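Local structure of putative anti-sigma factor antagonist TM1081 (Thermotoga maritima, 3F43) at residues N75-I80 with G85-V90. The protein is a putative anti-sigma factor antagonist with a STAS domain that could, by counteracting an anti-sigma factor, release a sigma factor from inhibition. Residues are numbered along the deposited sequence; the frame is centred on the assembly and turned at random.
Sequences NILKSI and GFFALV
Gly-85 N donates to Ile-80 O at 3.0 Å with an N-H...O angle of 164°, a bond that ties the last turns of helix 67-83 to the residue just before strand 86-90, where the chain reverses. The axes of helix 75-80 and strand 86-90 run nearly antiparallel at 155°, 8.4 Å apart at closest approach. Beyond this bond the side-chain packing is apolar and centres on Phe-87, whose ring reaches the helix because CG stands anti to the backbone N (chi1 -174°). Ile-76 CG2 lies over one ring face, 3.7 Å from the Phe-87 ring centroid and displaced toward the rim, a CH-pi contact. Leu-77 brings CB to 4.0 Å from Phe-87 CD2, while Ile-80 CD1 packs 3.7 Å from Phe-87 CB, the carbon that carries the ring. Ile-80 CG2 meets the backbone where the loop enters the strand, 3.3 Å from Phe-86 N. A serine in place of Phe-87 would probably open a gap between helix and strand, depriving the Ile-76 methyl of its aromatic face. The pair forms the second half of the beta-alpha-beta unit 54-58, 67-83, 86-90 of the SpoIIAA-like STAS fold: Phe-87 and Ile-80 also touch strand 54-58, Ile-80 meets helix 36-48, and Phe-86, whose CB points away from helix 75-80, touches helix 115-123.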
ATOM      1  N   ASN A  75       4.131  -2.810  -4.282  1.00 23.60           N
ATOM      2  CA  ASN A  75       4.716  -2.417  -5.553  1.00 24.47           C
ATOM      3  C   ASN A  75       5.770  -3.409  -6.018  1.00 22.88           C
ATOM      4  O   ASN A  75       5.864  -3.733  -7.209  1.00 22.17           O
ATOM      5  CB  ASN A  75       5.323  -1.027  -5.450  1.00 26.66           C
ATOM      6  CG  ASN A  75       4.285   0.062  -5.529  1.00 35.13           C
ATOM      7  OD1 ASN A  75       3.285  -0.065  -6.226  1.00 43.10           O
ATOM      8  ND2 ASN A  75       4.543   1.149  -4.823  1.00 41.24           N
ATOM      9  N   ILE A  76       6.588  -3.887  -5.096  1.00 22.63           N
ATOM     10  CA  ILE A  76       7.595  -4.910  -5.412  1.00 21.08           C
ATOM     11  C   ILE A  76       6.942  -6.221  -5.871  1.00 21.25           C
ATOM     12  O   ILE A  76       7.335  -6.834  -6.887  1.00 21.20           O
ATOM     13  CB  ILE A  76       8.553  -5.175  -4.208  1.00 22.03           C
ATOM     14  CG1 ILE A  76       9.367  -3.929  -3.915  1.00 22.80           C
ATOM     15  CG2 ILE A  76       9.513  -6.364  -4.471  1.00 22.67           C
ATOM     16  CD1 ILE A  76      10.078  -3.988  -2.549  1.00 24.65           C
ATOM     17  N   LEU A  77       5.928  -6.610  -5.125  1.00 23.20           N
ATOM     18  CA  LEU A  77       5.183  -7.807  -5.443  1.00 22.92           C
ATOM     19  C   LEU A  77       4.571  -7.744  -6.840  1.00 21.48           C
ATOM     20  O   LEU A  77       4.651  -8.713  -7.610  1.00 21.19           O
ATOM     21  CB  LEU A  77       4.075  -8.026  -4.414  1.00 22.34           C
ATOM     22  CG  LEU A  77       3.169  -9.219  -4.658  1.00 27.11           C
ATOM     23  CD1 LEU A  77       3.945 -10.572  -4.856  1.00 27.55           C
ATOM     24  CD2 LEU A  77       2.193  -9.326  -3.519  1.00 29.54           C
ATOM     25  N   LYS A  78       3.970  -6.596  -7.176  1.00 22.22           N
ATOM     26  CA  LYS A  78       3.376  -6.387  -8.491  1.00 23.33           C
ATOM     27  C   LYS A  78       4.415  -6.506  -9.592  1.00 20.11           C
ATOM     28  O   LYS A  78       4.190  -7.166 -10.589  1.00 21.30           O
ATOM     29  CB  LYS A  78       2.697  -5.010  -8.567  1.00 24.24           C
ATOM     30  CG  LYS A  78       1.375  -4.944  -7.839  1.00 26.02           C
ATOM     31  CD  LYS A  78       0.882  -3.475  -7.629  1.00 27.91           C
ATOM     32  CE  LYS A  78       0.507  -2.767  -8.899  1.00 36.12           C
ATOM     33  NZ  LYS A  78      -0.205  -1.464  -8.568  1.00 38.06           N
ATOM     34  N   SER A  79       5.577  -5.886  -9.391  1.00 21.00           N
ATOM     35  CA  SER A  79       6.621  -5.935 -10.406  1.00 22.06           C
ATOM     36  C   SER A  79       7.084  -7.370 -10.611  1.00 20.49           C
ATOM     37  O   SER A  79       7.220  -7.854 -11.749  1.00 20.93           O
ATOM     38  CB  SER A  79       7.806  -5.063  -9.995  1.00 22.64           C
ATOM     39  OG  SER A  79       8.872  -5.208 -10.894  1.00 22.22           O
ATOM     40  N   ILE A  80       7.371  -8.046  -9.494  1.00 21.15           N
ATOM     41  CA  ILE A  80       7.886  -9.402  -9.576  1.00 21.13           C
ATOM     42  C   ILE A  80       6.849 -10.399 -10.168  1.00 21.67           C
ATOM     43  O   ILE A  80       7.192 -11.253 -10.995  1.00 22.51           O
ATOM     44  CB  ILE A  80       8.489  -9.883  -8.228  1.00 22.73           C
ATOM     45  CG1 ILE A  80       9.760  -9.067  -7.947  1.00 23.47           C
ATOM     46  CG2 ILE A  80       8.793 -11.360  -8.267  1.00 21.61           C
ATOM     47  CD1 ILE A  80      10.440  -9.390  -6.588  1.00 23.23           C
ATOM     48  N   GLY A  85       9.086 -13.495 -11.487  1.00 24.96           N
ATOM     49  CA  GLY A  85      10.183 -13.773 -10.576  1.00 24.83           C
ATOM     50  C   GLY A  85       9.710 -14.445  -9.306  1.00 23.94           C
ATOM     51  O   GLY A  85       8.681 -15.134  -9.279  1.00 26.13           O
ATOM     52  N   PHE A  86      10.474 -14.241  -8.239  1.00 23.26           N
ATOM     53  CA  PHE A  86      10.228 -14.870  -6.970  1.00 23.67           C
ATOM     54  C   PHE A  86      10.340 -13.768  -5.903  1.00 22.39           C
ATOM     55  O   PHE A  86      11.335 -13.043  -5.846  1.00 23.85           O
ATOM     56  CB  PHE A  86      11.237 -15.992  -6.693  1.00 25.36           C
ATOM     57  CG  PHE A  86      10.991 -16.704  -5.392  1.00 28.93           C
ATOM     58  CD1 PHE A  86      11.539 -16.247  -4.211  1.00 30.74           C
ATOM     59  CD2 PHE A  86      10.155 -17.799  -5.339  1.00 37.09           C
ATOM     60  CE1 PHE A  86      11.270 -16.884  -3.018  1.00 29.35           C
ATOM     61  CE2 PHE A  86       9.889 -18.436  -4.137  1.00 40.55           C
ATOM     62  CZ  PHE A  86      10.446 -17.968  -2.974  1.00 31.24           C
ATOM     63  N   PHE A  87       9.301 -13.591  -5.097  1.00 22.65           N
ATOM     64  CA  PHE A  87       9.355 -12.641  -3.983  1.00 24.15           C
ATOM     65  C   PHE A  87       8.972 -13.337  -2.682  1.00 23.80           C
ATOM     66  O   PHE A  87       7.969 -14.080  -2.627  1.00 23.70           O
ATOM     67  CB  PHE A  87       8.416 -11.452  -4.250  1.00 23.50           C
ATOM     68  CG  PHE A  87       8.508 -10.338  -3.237  1.00 21.71           C
ATOM     69  CD1 PHE A  87       9.730  -9.914  -2.704  1.00 22.61           C
ATOM     70  CD2 PHE A  87       7.356  -9.627  -2.870  1.00 23.78           C
ATOM     71  CE1 PHE A  87       9.772  -8.847  -1.774  1.00 23.82           C
ATOM     72  CE2 PHE A  87       7.404  -8.551  -1.985  1.00 27.00           C
ATOM     73  CZ  PHE A  87       8.619  -8.167  -1.428  1.00 23.87           C
ATOM     74  N   ALA A  88       9.768 -13.141  -1.631  1.00 22.67           N
ATOM     75  CA  ALA A  88       9.388 -13.630  -0.318  1.00 20.68           C
ATOM     76  C   ALA A  88       9.715 -12.659   0.776  1.00 21.45           C
ATOM     77  O   ALA A  88      10.702 -11.938   0.683  1.00 22.81           O
ATOM     78  CB  ALA A  88      10.074 -14.967   0.024  1.00 22.88           C
ATOM     79  N   LEU A  89       8.830 -12.631   1.779  1.00 22.77           N
ATOM     80  CA  LEU A  89       9.077 -11.910   3.017  1.00 22.51           C
ATOM     81  C   LEU A  89       9.686 -12.915   3.980  1.00 23.19           C
ATOM     82  O   LEU A  89       9.258 -14.060   4.036  1.00 24.22           O
ATOM     83  CB  LEU A  89       7.789 -11.311   3.594  1.00 23.04           C
ATOM     84  CG  LEU A  89       7.000 -10.425   2.635  1.00 23.25           C
ATOM     85  CD1 LEU A  89       5.731  -9.869   3.281  1.00 25.20           C
ATOM     86  CD2 LEU A  89       7.868  -9.298   2.083  1.00 22.79           C
ATOM     87  N   VAL A  90      10.704 -12.500   4.735  1.00 22.02           N
ATOM     88  CA  VAL A  90      11.444 -13.391   5.618  1.00 22.47           C
ATOM     89  C   VAL A  90      11.546 -12.792   7.004  1.00 21.63           C
ATOM     90  O   VAL A  90      11.875 -11.603   7.165  1.00 22.38           O
ATOM     91  CB  VAL A  90      12.871 -13.701   5.064  1.00 20.56           C
ATOM     92  CG1 VAL A  90      13.553 -14.759   5.893  1.00 19.17           C
ATOM     93  CG2 VAL A  90      12.767 -14.185   3.602  1.00 21.71           C
TER